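Side-chain contacts in ABC transporter binding protein AcbH (Actinoplanes, PDB 3OO8), which binds beta-D-galactopyranose as the extracellular solute receptor of an ABC transporter, a class 2 substrate-binding protein: residues S75-G80 with S84-F89; Y92-F97 with G101-I106; V178-A183 with R230-Y235; K238-R243 with Q389-P394. The protein carries 2 engineered substitutions. One frame throughout, in Å; residues are numbered along the deposited sequence.

Interaction 1: S75-G80 with S84-F89; sequences SNYLQG and SLATWF
Tyr77, on the last turn of helix 67-79, extends its phenol toward strand 85-89 and meets Ala86 there. The methyl of Ala86 points back at the helix and lies obliquely to the phenol ring, close to its outer end: Ala86 CB is 4.1 Å from Tyr77 CE2 and 3.8 Å from Tyr77 OH. The tyrosine gets there because its CG lies anti to the backbone N (chi1 168°), which carries the ring off the helix toward the Ala86 methyl. The hydroxyl also passes 4.1 Å from Leu85 O, but its hydrogen-bond partner is the carboxylate of Asp83, in the short link between helix and strand. Phe70, about two turns earlier on the helix, also meets the ring. Ala86 in turn packs on Ile304 of strand 301-304, the antiparallel neighbour of its own strand. This is the helix-to-strand connection of an alpha/beta lobe, with strand 85-89 paired parallel to strand 30-34. Across the contact the chemistry is plain van der Waals packing of a small methyl against an aromatic, and the tyrosine's polar end is satisfied locally, through Asp83.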
loop_
_atom_site.group_PDB
_atom_site.type_symbol
_atom_site.label_atom_id
_atom_site.label_comp_id
_atom_site.label_asym_id
_atom_site.label_seq_id
_atom_site.Cartn_x
_atom_site.Cartn_y
_atom_site.Cartn_z
ATOM N N SER A 75 -6.833 -8.567 17.571
ATOM C CA SER A 75 -7.766 -9.694 17.687
ATOM C C SER A 75 -8.381 -9.738 19.098
ATOM O O SER A 75 -9.603 -9.893 19.254
ATOM C CB SER A 75 -7.050 -11.009 17.331
ATOM O OG SER A 75 -7.968 -12.098 17.376
ATOM N N ASN A 76 -7.544 -9.583 20.122
ATOM C CA ASN A 76 -8.010 -9.595 21.519
ATOM C C ASN A 76 -8.959 -8.424 21.766
ATOM O O ASN A 76 -9.989 -8.555 22.440
ATOM C CB ASN A 76 -6.823 -9.470 22.482
ATOM C CG ASN A 76 -7.244 -9.514 23.952
ATOM O OD1 ASN A 76 -7.952 -10.425 24.384
ATOM N ND2 ASN A 76 -6.799 -8.537 24.723
ATOM N N TYR A 77 -8.596 -7.279 21.192
ATOM C CA TYR A 77 -9.408 -6.066 21.279
ATOM C C TYR A 77 -10.816 -6.251 20.729
ATOM O O TYR A 77 -11.798 -5.885 21.384
ATOM C CB TYR A 77 -8.674 -4.920 20.586
ATOM C CG TYR A 77 -9.503 -3.666 20.332
ATOM C CD1 TYR A 77 -9.667 -2.695 21.319
ATOM C CD2 TYR A 77 -10.060 -3.434 19.074
ATOM C CE1 TYR A 77 -10.427 -1.534 21.069
ATOM C CE2 TYR A 77 -10.784 -2.276 18.820
ATOM C CZ TYR A 77 -10.964 -1.333 19.814
ATOM O OH TYR A 77 -11.685 -0.172 19.534
ATOM N N LEU A 78 -10.928 -6.827 19.532
ATOM C CA LEU A 78 -12.222 -7.054 18.916
ATOM C C LEU A 78 -13.044 -8.075 19.700
ATOM O O LEU A 78 -14.277 -8.031 19.713
ATOM C CB LEU A 78 -12.024 -7.551 17.476
ATOM C CG LEU A 78 -11.433 -6.480 16.550
ATOM C CD1 LEU A 78 -11.025 -7.080 15.217
ATOM C CD2 LEU A 78 -12.445 -5.346 16.351
ATOM N N GLN A 79 -12.364 -8.999 20.368
ATOM C CA GLN A 79 -13.097 -10.051 21.085
ATOM C C GLN A 79 -13.524 -9.658 22.490
ATOM O O GLN A 79 -14.353 -10.337 23.095
ATOM C CB GLN A 79 -12.280 -11.338 21.099
ATOM C CG GLN A 79 -12.026 -11.834 19.690
ATOM C CD GLN A 79 -11.310 -13.152 19.641
ATOM O OE1 GLN A 79 -11.880 -14.188 19.973
ATOM N NE2 GLN A 79 -10.062 -13.131 19.184
ATOM N N GLY A 80 -12.973 -8.558 22.997
ATOM C CA GLY A 80 -13.288 -8.075 24.330
ATOM C C GLY A 80 -14.459 -7.118 24.377
ATOM O O GLY A 80 -15.617 -7.506 24.184
ATOM N N SER A 84 -16.845 1.740 19.512
ATOM C CA SER A 84 -17.957 1.702 18.563
ATOM C C SER A 84 -17.492 1.574 17.117
ATOM O O SER A 84 -18.197 1.025 16.246
ATOM C CB SER A 84 -18.757 3.013 18.667
ATOM O OG SER A 84 -19.237 3.243 19.992
ATOM N N LEU A 85 -16.356 2.218 16.873
ATOM C CA LEU A 85 -15.654 2.236 15.601
ATOM C C LEU A 85 -14.175 2.096 15.907
ATOM O O LEU A 85 -13.743 2.388 17.012
ATOM C CB LEU A 85 -15.838 3.609 14.915
ATOM C CG LEU A 85 -17.253 3.810 14.388
ATOM C CD1 LEU A 85 -17.457 5.167 13.720
ATOM C CD2 LEU A 85 -17.583 2.680 13.382
ATOM N N ALA A 86 -13.405 1.643 14.924
ATOM C CA ALA A 86 -11.957 1.598 15.074
ATOM C C ALA A 86 -11.169 1.833 13.785
ATOM O O ALA A 86 -11.633 1.598 12.696
ATOM C CB ALA A 86 -11.536 0.248 15.729
ATOM N N THR A 87 -9.963 2.334 13.927
ATOM C CA THR A 87 -9.069 2.433 12.813
ATOM C C THR A 87 -8.531 1.078 12.379
ATOM O O THR A 87 -8.108 0.286 13.213
ATOM C CB THR A 87 -7.830 3.214 13.249
ATOM O OG1 THR A 87 -7.306 2.674 14.478
ATOM C CG2 THR A 87 -8.195 4.694 13.463
ATOM N N TRP A 88 -8.521 0.815 11.078
ATOM C CA TRP A 88 -7.859 -0.398 10.603
ATOM C C TRP A 88 -7.407 -0.154 9.160
ATOM O O TRP A 88 -7.203 0.984 8.759
ATOM C CB TRP A 88 -8.757 -1.657 10.763
ATOM C CG TRP A 88 -7.940 -2.922 10.670
ATOM C CD1 TRP A 88 -8.057 -3.923 9.738
ATOM C CD2 TRP A 88 -6.840 -3.287 11.514
ATOM N NE1 TRP A 88 -7.091 -4.877 9.954
ATOM C CE2 TRP A 88 -6.327 -4.513 11.027
ATOM C CE3 TRP A 88 -6.222 -2.690 12.617
ATOM C CZ2 TRP A 88 -5.217 -5.147 11.611
ATOM C CZ3 TRP A 88 -5.121 -3.351 13.221
ATOM C CH2 TRP A 88 -4.645 -4.554 12.700
ATOM N N PHE A 89 -7.281 -1.203 8.358
ATOM C CA PHE A 89 -6.831 -1.007 6.970
ATOM C C PHE A 89 -7.180 -2.247 6.155
ATOM O O PHE A 89 -7.437 -3.328 6.711
ATOM C CB PHE A 89 -5.313 -0.759 6.960
ATOM C CG PHE A 89 -4.540 -1.709 7.845
ATOM C CD1 PHE A 89 -4.149 -2.978 7.394
ATOM C CD2 PHE A 89 -4.183 -1.323 9.127
ATOM C CE1 PHE A 89 -3.418 -3.836 8.212
ATOM C CE2 PHE A 89 -3.474 -2.179 9.946
ATOM C CZ PHE A 89 -3.101 -3.428 9.505
#

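Interaction 2: Y92-F97 with G101-I106; sequences YRLQFF and GLLTPI
Phe97 O accepts the backbone N-H of Leu102 at 3.1 Å, at the point where helix 92-99 ends in a Schellman motif with Gly101 in positive phi. Leu102 N approaches this oxygen 25° from the carbonyl plane, with an N-H...O angle of 160°. Beyond the turn, two leucines fold back over the helix. Leu102 sends CD1 obliquely to the Phe97 ring, 4.0 Å from Phe97 CD1, and its CB lies close to the carbonyl oxygen that its own N-H engages. Leu103 lodges between two helix residues one turn apart: its CG is 4.1 Å from Phe97 CB, and its CD1 is 3.9 Å from Leu94 CD1. The Leu94 and Leu103 side chains cross at about a right angle. Although the CB of Leu94 points away from the loop, chi1 172° sets CG beside the carbonyl carbon, and the CD1 branch then swings round to the loop. With alanine in place of Leu103, the branch between Leu94 CD1 and Phe97 CB would be gone, and a gap is likely to open there, with the Leu94 branch less firmly held. The helix also carries Arg93, a beta-D-galactose-binding residue, although the sugar is absent here. Around the contact, Phe97 packs on Ile74 and Leu78 of helix 67-79, Leu94 and Leu103 both touch Ile304 of strand 301-304, and Leu94 reaches Leu134 of strand 134-147.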
loop_
_atom_site.group_PDB
_atom_site.type_symbol
_atom_site.label_atom_id
_atom_site.label_comp_id
_atom_site.label_asym_id
_atom_site.label_seq_id
_atom_site.Cartn_x
_atom_site.Cartn_y
_atom_site.Cartn_z
ATOM N N TYR A 92 -5.433 -8.755 4.409
ATOM C CA TYR A 92 -5.713 -10.086 4.922
ATOM C C TYR A 92 -6.455 -10.086 6.246
ATOM O O TYR A 92 -7.452 -10.798 6.398
ATOM C CB TYR A 92 -4.389 -10.843 5.057
ATOM C CG TYR A 92 -4.571 -12.310 5.391
ATOM C CD1 TYR A 92 -4.531 -13.269 4.375
ATOM C CD2 TYR A 92 -4.824 -12.721 6.690
ATOM C CE1 TYR A 92 -4.680 -14.628 4.652
ATOM C CE2 TYR A 92 -5.005 -14.078 6.981
ATOM C CZ TYR A 92 -4.924 -15.013 5.957
ATOM O OH TYR A 92 -5.105 -16.360 6.247
ATOM N N ARG A 93 -5.981 -9.276 7.184
ATOM C CA ARG A 93 -6.572 -9.268 8.533
ATOM C C ARG A 93 -8.011 -8.748 8.550
ATOM O O ARG A 93 -8.893 -9.321 9.227
ATOM C CB ARG A 93 -5.647 -8.555 9.500
ATOM C CG ARG A 93 -4.392 -9.386 9.741
ATOM C CD ARG A 93 -3.833 -9.145 11.113
ATOM N NE ARG A 93 -2.878 -8.041 11.110
ATOM C CZ ARG A 93 -2.259 -7.602 12.200
ATOM N NH1 ARG A 93 -1.388 -6.603 12.111
ATOM N NH2 ARG A 93 -2.525 -8.164 13.375
ATOM N N LEU A 94 -8.290 -7.715 7.750
ATOM C CA LEU A 94 -9.670 -7.236 7.636
ATOM C C LEU A 94 -10.547 -8.416 7.251
ATOM O O LEU A 94 -11.607 -8.650 7.852
ATOM C CB LEU A 94 -9.790 -6.191 6.519
ATOM C CG LEU A 94 -11.219 -5.734 6.157
ATOM C CD1 LEU A 94 -11.819 -4.980 7.353
ATOM C CD2 LEU A 94 -11.199 -4.805 4.929
ATOM N N GLN A 95 -10.134 -9.139 6.210
ATOM C CA GLN A 95 -10.960 -10.258 5.755
ATOM C C GLN A 95 -11.025 -11.399 6.772
ATOM O O GLN A 95 -12.060 -12.059 6.881
ATOM C CB GLN A 95 -10.532 -10.740 4.364
ATOM C CG GLN A 95 -10.730 -9.646 3.296
ATOM C CD GLN A 95 -10.659 -10.146 1.896
ATOM O OE1 GLN A 95 -9.804 -10.964 1.567
ATOM N NE2 GLN A 95 -11.583 -9.683 1.049
ATOM N N PHE A 96 -9.939 -11.605 7.508
ATOM C CA PHE A 96 -9.880 -12.646 8.540
ATOM C C PHE A 96 -10.877 -12.310 9.653
ATOM O O PHE A 96 -11.683 -13.160 10.042
ATOM C CB PHE A 96 -8.468 -12.747 9.126
ATOM C CG PHE A 96 -8.310 -13.834 10.156
ATOM C CD1 PHE A 96 -8.049 -15.139 9.760
ATOM C CD2 PHE A 96 -8.421 -13.552 11.502
ATOM C CE1 PHE A 96 -7.911 -16.152 10.695
ATOM C CE2 PHE A 96 -8.265 -14.561 12.457
ATOM C CZ PHE A 96 -8.019 -15.862 12.044
ATOM N N PHE A 97 -10.847 -11.072 10.140
ATOM C CA PHE A 97 -11.755 -10.696 11.205
ATOM C C PHE A 97 -13.195 -10.742 10.761
ATOM O O PHE A 97 -14.035 -11.203 11.538
ATOM C CB PHE A 97 -11.390 -9.359 11.838
ATOM C CG PHE A 97 -9.969 -9.284 12.317
ATOM C CD1 PHE A 97 -9.416 -10.326 13.038
ATOM C CD2 PHE A 97 -9.195 -8.155 12.074
ATOM C CE1 PHE A 97 -8.104 -10.261 13.491
ATOM C CE2 PHE A 97 -7.881 -8.083 12.532
ATOM C CZ PHE A 97 -7.342 -9.138 13.235
ATOM N N GLY A 101 -16.497 -13.342 12.178
ATOM C CA GLY A 101 -17.693 -12.789 12.796
ATOM C C GLY A 101 -17.407 -11.668 13.775
ATOM O O GLY A 101 -18.245 -11.366 14.615
ATOM N N LEU A 102 -16.224 -11.056 13.687
ATOM C CA LEU A 102 -15.864 -9.995 14.627
ATOM C C LEU A 102 -16.268 -8.589 14.188
ATOM O O LEU A 102 -16.137 -7.648 14.972
ATOM C CB LEU A 102 -14.349 -9.987 14.899
ATOM C CG LEU A 102 -13.774 -11.255 15.547
ATOM C CD1 LEU A 102 -12.257 -11.124 15.783
ATOM C CD2 LEU A 102 -14.515 -11.513 16.834
ATOM N N LEU A 103 -16.726 -8.458 12.955
ATOM C CA LEU A 103 -17.050 -7.149 12.376
ATOM C C LEU A 103 -18.479 -7.046 11.907
ATOM O O LEU A 103 -19.012 -7.991 11.342
ATOM C CB LEU A 103 -16.117 -6.842 11.209
ATOM C CG LEU A 103 -14.614 -6.918 11.488
ATOM C CD1 LEU A 103 -13.889 -6.529 10.219
ATOM C CD2 LEU A 103 -14.185 -6.012 12.640
ATOM N N THR A 104 -19.102 -5.888 12.127
ATOM C CA THR A 104 -20.456 -5.655 11.650
ATOM C C THR A 104 -20.401 -5.254 10.186
ATOM O O THR A 104 -19.631 -4.364 9.825
ATOM C CB THR A 104 -21.107 -4.537 12.495
ATOM O OG1 THR A 104 -21.319 -5.047 13.812
ATOM C CG2 THR A 104 -22.455 -4.131 11.927
ATOM N N PRO A 105 -21.165 -5.926 9.313
ATOM C CA PRO A 105 -21.192 -5.491 7.929
ATOM C C PRO A 105 -21.870 -4.118 7.787
ATOM O O PRO A 105 -22.770 -3.760 8.589
ATOM C CB PRO A 105 -21.989 -6.592 7.225
ATOM C CG PRO A 105 -22.894 -7.094 8.261
ATOM C CD PRO A 105 -22.145 -7.013 9.565
ATOM N N ILE A 106 -21.417 -3.341 6.805
ATOM C CA ILE A 106 -21.898 -1.981 6.622
ATOM C C ILE A 106 -22.403 -1.718 5.207
ATOM O O ILE A 106 -22.177 -0.655 4.610
ATOM C CB ILE A 106 -20.825 -0.951 7.061
ATOM C CG1 ILE A 106 -19.501 -1.289 6.388
ATOM C CG2 ILE A 106 -20.610 -1.026 8.577
ATOM C CD1 ILE A 106 -18.501 -0.145 6.497
#

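Interaction 3: V178-A183 with R230-Y235; sequences VPLAFA and RELAAY
Pro179 and Leu180 turn a corner at strand 178-181 and receive the carbonyl end of Tyr235, which follows helix 220-232; the contact is alpha/beta packing in a lobe of the class 2 solute-binding fold. In the first shell, Leu180 N donates to Tyr235 O at 3.1 Å, lying nearly on the line of the C=O bond, with an N-H...O angle of 150°. The pyrrolidine ring flanks the same carbonyl: Pro179 CB comes to 3.4 Å from Tyr235 O, and it lies 3.9 Å from Tyr235 CB. Pro179 CG is oblique to the phenol ring, which turns away from the corner. Beside this backbone bond, Leu180 and Leu232 run across one another at about a right angle and meet through their CD1 methyls. For Leu232 the approach depends on CG standing anti to the backbone N (chi1 -177°), since its CB bond is not aimed at the strand.

Further out, Tyr235 is held by its neighbours. The methyl of Ala234 sits over the centre of one ring face, Ala169 and Gln173 of helix 162-174 touch the side chain, and the hydroxyl bonds to Arg170 NH1. The strand is fixed in turn by strand 257-261, its parallel partner, whose Met259 packs on Leu180. Helix 162-174 thus backs the tyrosine while the strand corner takes its carbonyl. In the apolar part of the contact, the two leucine methyls, Leu180 CD1 and Leu232 CD1, are 3.6 Å apart.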
loop_
_atom_site.group_PDB
_atom_site.type_symbol
_atom_site.label_atom_id
_atom_site.label_comp_id
_atom_site.label_asym_id
_atom_site.label_seq_id
_atom_site.Cartn_x
_atom_site.Cartn_y
_atom_site.Cartn_z
ATOM N N VAL A 178 23.695 4.491 -12.184
ATOM C CA VAL A 178 23.081 3.281 -11.623
ATOM C C VAL A 178 21.608 3.387 -12.051
ATOM O O VAL A 178 21.005 4.410 -11.781
ATOM C CB VAL A 178 23.162 3.308 -10.092
ATOM C CG1 VAL A 178 22.239 2.282 -9.473
ATOM C CG2 VAL A 178 24.623 3.144 -9.609
ATOM N N PRO A 179 21.058 2.372 -12.745
ATOM C CA PRO A 179 19.687 2.584 -13.236
ATOM C C PRO A 179 18.669 2.676 -12.106
ATOM O O PRO A 179 17.888 3.623 -12.028
ATOM C CB PRO A 179 19.440 1.352 -14.118
ATOM C CG PRO A 179 20.854 1.013 -14.642
ATOM C CD PRO A 179 21.686 1.199 -13.391
ATOM N N LEU A 180 18.658 1.665 -11.252
ATOM C CA LEU A 180 17.722 1.642 -10.154
ATOM C C LEU A 180 18.438 1.642 -8.811
ATOM O O LEU A 180 19.102 0.677 -8.435
ATOM C CB LEU A 180 16.813 0.410 -10.278
ATOM C CG LEU A 180 15.819 0.395 -11.444
ATOM C CD1 LEU A 180 15.579 -1.037 -11.889
ATOM C CD2 LEU A 180 14.505 1.086 -11.000
ATOM N N ALA A 181 18.325 2.745 -8.090
ATOM C CA ALA A 181 18.756 2.753 -6.696
ATOM C C ALA A 181 17.961 1.649 -5.998
ATOM O O ALA A 181 16.753 1.504 -6.211
ATOM C CB ALA A 181 18.468 4.098 -6.058
ATOM N N PHE A 182 18.640 0.871 -5.164
ATOM C CA PHE A 182 18.014 -0.297 -4.569
ATOM C C PHE A 182 18.618 -0.584 -3.193
ATOM O O PHE A 182 19.841 -0.556 -3.022
ATOM C CB PHE A 182 18.171 -1.486 -5.513
ATOM C CG PHE A 182 17.345 -2.693 -5.128
ATOM C CD1 PHE A 182 15.980 -2.575 -4.931
ATOM C CD2 PHE A 182 17.953 -3.939 -4.982
ATOM C CE1 PHE A 182 15.241 -3.668 -4.582
ATOM C CE2 PHE A 182 17.212 -5.065 -4.624
ATOM C CZ PHE A 182 15.843 -4.915 -4.426
ATOM N N ALA A 183 17.754 -0.911 -2.244
ATOM C CA ALA A 183 18.134 -1.108 -0.850
ATOM C C ALA A 183 17.219 -2.140 -0.206
ATOM O O ALA A 183 16.012 -2.201 -0.501
ATOM C CB ALA A 183 18.035 0.209 -0.109
ATOM N N ARG A 230 15.633 -11.902 -12.169
ATOM C CA ARG A 230 17.041 -12.165 -12.532
ATOM C C ARG A 230 17.483 -11.149 -13.564
ATOM O O ARG A 230 18.624 -10.667 -13.515
ATOM C CB ARG A 230 17.258 -13.610 -13.024
ATOM C CG ARG A 230 17.256 -14.592 -11.862
ATOM C CD ARG A 230 17.290 -16.058 -12.278
ATOM N NE ARG A 230 18.329 -16.379 -13.250
ATOM C CZ ARG A 230 18.096 -16.979 -14.417
ATOM N NH1 ARG A 230 16.859 -17.343 -14.758
ATOM N NH2 ARG A 230 19.103 -17.243 -15.232
ATOM N N GLU A 231 16.603 -10.832 -14.499
ATOM C CA GLU A 231 16.929 -9.822 -15.506
ATOM C C GLU A 231 17.020 -8.434 -14.879
ATOM O O GLU A 231 18.013 -7.707 -15.049
ATOM C CB GLU A 231 15.931 -9.791 -16.653
ATOM C CG GLU A 231 16.259 -8.635 -17.583
ATOM C CD GLU A 231 15.474 -8.599 -18.866
ATOM O OE1 GLU A 231 14.340 -9.132 -18.906
ATOM O OE2 GLU A 231 15.997 -8.007 -19.831
ATOM N N LEU A 232 15.984 -8.075 -14.125
ATOM C CA LEU A 232 15.911 -6.774 -13.465
ATOM C C LEU A 232 17.140 -6.474 -12.600
ATOM O O LEU A 232 17.612 -5.333 -12.575
ATOM C CB LEU A 232 14.631 -6.687 -12.596
ATOM C CG LEU A 232 14.354 -5.348 -11.889
ATOM C CD1 LEU A 232 14.120 -4.187 -12.835
ATOM C CD2 LEU A 232 13.194 -5.492 -10.907
ATOM N N ALA A 233 17.607 -7.488 -11.877
ATOM C CA ALA A 233 18.694 -7.340 -10.915
ATOM C C ALA A 233 19.986 -6.883 -11.572
ATOM O O ALA A 233 20.839 -6.298 -10.885
ATOM C CB ALA A 233 18.907 -8.649 -10.150
ATOM N N ALA A 234 20.119 -7.128 -12.873
ATOM C CA ALA A 234 21.299 -6.628 -13.614
ATOM C C ALA A 234 21.382 -5.100 -13.539
ATOM O O ALA A 234 22.463 -4.518 -13.735
ATOM C CB ALA A 234 21.237 -7.061 -15.070
ATOM N N TYR A 235 20.238 -4.451 -13.336
ATOM C CA TYR A 235 20.151 -2.990 -13.354
ATOM C C TYR A 235 19.881 -2.377 -11.996
ATOM O O TYR A 235 19.705 -1.167 -11.896
ATOM C CB TYR A 235 19.131 -2.511 -14.389
ATOM C CG TYR A 235 19.397 -3.222 -15.687
ATOM C CD1 TYR A 235 20.526 -2.925 -16.427
ATOM C CD2 TYR A 235 18.578 -4.254 -16.121
ATOM C CE1 TYR A 235 20.823 -3.612 -17.588
ATOM C CE2 TYR A 235 18.851 -4.934 -17.287
ATOM C CZ TYR A 235 19.979 -4.605 -18.027
ATOM O OH TYR A 235 20.282 -5.286 -19.190
#

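Interaction 4: K238-R243 with Q389-P394; sequences KGANGR and QFIDQP. With SO4 (sulfate ion), chain C.
Asn241, in the short 3-10 turn 240-242, faces the last turn of helix 377-392, meeting Ile391 and Asp392. The apolar part is slight: Ala240 CB lies 4.5 Å from Ile391 CG2, a methyl that also packs obliquely against the amide of Asn241. The polar part is the approach of that amide to the Asp392 carboxylate, their planes 87° apart; how the amide is turned is uncertain.

The hydrogen bonds centre on Arg243. Its chain bends at chi3 (-58°), which brings the guanidinium back on its own loop, where NH1 and NH2 both grip Lys238 O, at 2.9 Å from Arg243 NH1 and 2.8 Å from Arg243 NH2. Along another edge a sulfate, probably from the crystallisation liquor, takes Arg243 NE to its O3 at 2.9 Å and Arg243 NH2 to its O2 at 2.8 Å. Arg243 NH1 also bonds to Phe182 O, tying the loop to the segment just after strand 178-181. A leucine in its place would probably leave Lys238 O without its two donors and free the loop to shift.

The arginine thus pins its own loop, which joins helix 220-232 to helix 245-253, within the alpha/beta build of a class 2 solute-binding protein.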
loop_
_atom_site.group_PDB
_atom_site.type_symbol
_atom_site.label_atom_id
_atom_site.label_comp_id
_atom_site.label_asym_id
_atom_site.label_seq_id
_atom_site.Cartn_x
_atom_site.Cartn_y
_atom_site.Cartn_z
ATOM N N LYS A 238 24.176 -2.329 -6.668
ATOM C CA LYS A 238 24.876 -3.378 -5.920
ATOM C C LYS A 238 24.942 -3.088 -4.424
ATOM O O LYS A 238 24.725 -1.969 -3.986
ATOM C CB LYS A 238 26.285 -3.590 -6.499
ATOM C CG LYS A 238 26.236 -4.232 -7.899
ATOM C CD LYS A 238 27.627 -4.484 -8.519
ATOM C CE LYS A 238 28.450 -5.475 -7.696
ATOM N NZ LYS A 238 29.851 -5.569 -8.199
ATOM N N GLY A 239 25.212 -4.119 -3.622
ATOM C CA GLY A 239 25.288 -3.925 -2.182
ATOM C C GLY A 239 23.960 -3.587 -1.528
ATOM O O GLY A 239 23.913 -2.942 -0.471
ATOM N N ALA A 240 22.869 -4.039 -2.148
ATOM C CA ALA A 240 21.542 -3.688 -1.654
ATOM C C ALA A 240 21.200 -4.183 -0.250
ATOM O O ALA A 240 20.548 -3.463 0.507
ATOM C CB ALA A 240 20.455 -4.115 -2.657
ATOM N N ASN A 241 21.614 -5.408 0.086
ATOM C CA ASN A 241 21.282 -5.975 1.385
ATOM C C ASN A 241 21.919 -5.233 2.551
ATOM O O ASN A 241 21.470 -5.364 3.677
ATOM C CB ASN A 241 21.548 -7.487 1.462
ATOM C CG ASN A 241 20.480 -8.311 0.729
ATOM O OD1 ASN A 241 20.738 -9.435 0.273
ATOM N ND2 ASN A 241 19.282 -7.739 0.594
ATOM N N GLY A 242 22.957 -4.452 2.259
ATOM C CA GLY A 242 23.616 -3.651 3.278
ATOM C C GLY A 242 23.182 -2.191 3.303
ATOM O O GLY A 242 23.660 -1.410 4.128
ATOM N N ARG A 243 22.226 -1.832 2.441
ATOM C CA ARG A 243 21.838 -0.427 2.256
ATOM C C ARG A 243 20.470 -0.094 2.838
ATOM O O ARG A 243 19.512 -0.865 2.657
ATOM C CB ARG A 243 21.857 -0.075 0.751
ATOM C CG ARG A 243 21.579 1.416 0.422
ATOM C CD ARG A 243 21.830 1.812 -1.042
ATOM N NE ARG A 243 23.219 1.515 -1.397
ATOM C CZ ARG A 243 23.613 0.463 -2.111
ATOM N NH1 ARG A 243 22.726 -0.389 -2.627
ATOM N NH2 ARG A 243 24.921 0.264 -2.332
ATOM N N GLN A 389 18.031 -13.606 0.370
ATOM C CA GLN A 389 18.850 -14.718 -0.106
ATOM C C GLN A 389 18.892 -14.727 -1.650
ATOM O O GLN A 389 19.956 -14.899 -2.259
ATOM C CB GLN A 389 18.343 -16.032 0.507
ATOM C CG GLN A 389 19.209 -17.239 0.203
ATOM C CD GLN A 389 18.792 -18.474 0.996
ATOM O OE1 GLN A 389 17.819 -18.443 1.761
ATOM N NE2 GLN A 389 19.518 -19.575 0.796
ATOM N N PHE A 390 17.752 -14.463 -2.292
ATOM C CA PHE A 390 17.705 -14.349 -3.745
ATOM C C PHE A 390 18.584 -13.191 -4.255
ATOM O O PHE A 390 19.369 -13.339 -5.191
ATOM C CB PHE A 390 16.261 -14.155 -4.247
ATOM C CG PHE A 390 16.188 -13.824 -5.709
ATOM C CD1 PHE A 390 16.327 -14.817 -6.681
ATOM C CD2 PHE A 390 16.021 -12.506 -6.134
ATOM C CE1 PHE A 390 16.269 -14.499 -8.053
ATOM C CE2 PHE A 390 15.985 -12.191 -7.493
ATOM C CZ PHE A 390 16.102 -13.172 -8.453
ATOM N N ILE A 391 18.427 -12.018 -3.647
ATOM C CA ILE A 391 19.206 -10.846 -4.006
ATOM C C ILE A 391 20.694 -11.151 -3.909
ATOM O O ILE A 391 21.433 -10.746 -4.795
ATOM C CB ILE A 391 18.826 -9.641 -3.137
ATOM C CG1 ILE A 391 17.418 -9.154 -3.521
ATOM C CG2 ILE A 391 19.871 -8.502 -3.265
ATOM C CD1 ILE A 391 16.766 -8.246 -2.504
ATOM N N ASP A 392 21.120 -11.855 -2.850
ATOM C CA ASP A 392 22.542 -12.233 -2.687
ATOM C C ASP A 392 23.087 -13.139 -3.798
ATOM O O ASP A 392 24.278 -13.080 -4.138
ATOM C CB ASP A 392 22.727 -12.967 -1.357
ATOM C CG ASP A 392 22.791 -12.031 -0.166
ATOM O OD1 ASP A 392 23.132 -10.847 -0.355
ATOM O OD2 ASP A 392 22.524 -12.500 0.970
ATOM N N GLN A 393 22.230 -13.997 -4.342
ATOM C CA GLN A 393 22.618 -14.960 -5.372
ATOM C C GLN A 393 21.426 -15.261 -6.266
ATOM O O GLN A 393 20.713 -16.254 -6.041
ATOM C CB GLN A 393 23.094 -16.272 -4.742
ATOM C CG GLN A 393 24.249 -16.097 -3.755
ATOM C CD GLN A 393 25.011 -17.394 -3.468
ATOM O OE1 GLN A 393 24.676 -18.461 -3.986
ATOM N NE2 GLN A 393 26.064 -17.289 -2.667
ATOM N N PRO A 394 21.199 -14.415 -7.278
ATOM C CA PRO A 394 20.007 -14.555 -8.144
ATOM C C PRO A 394 20.102 -15.598 -9.259
ATOM O O PRO A 394 20.068 -15.274 -10.456
ATOM C CB PRO A 394 19.812 -13.134 -8.697
ATOM C CG PRO A 394 21.258 -12.597 -8.755
ATOM C CD PRO A 394 21.886 -13.124 -7.485
HETATM S S SO4 C . 26.283 3.255 -0.345
HETATM O O1 SO4 C . 26.965 3.598 0.897
HETATM O O2 SO4 C . 26.450 1.831 -0.610
HETATM O O3 SO4 C . 24.870 3.579 -0.174
HETATM O O4 SO4 C . 26.842 3.987 -1.477
#

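The four contacts form two pairs on either side of the fold. Interactions 1 and 2 have centres 10 Å apart and follow one another in the chain through strand 85-89 and helix 92-99; they touch where Trp88 packs on Arg93 and Leu78 on Phe97. Interactions 3 and 4, also 10 Å apart, meet through Phe182 and Ala240, and through Arg230 and Pro394. Centres of interactions in different pairs lie 38 to 41 Å apart, and interactions 1 and 3 both reach the same mixed sheet. Residues 389-394 return late in the chain to the second cluster, consistent with the two-lobed build of class 2 solute-binding proteins, whose lobes enclose the sugar.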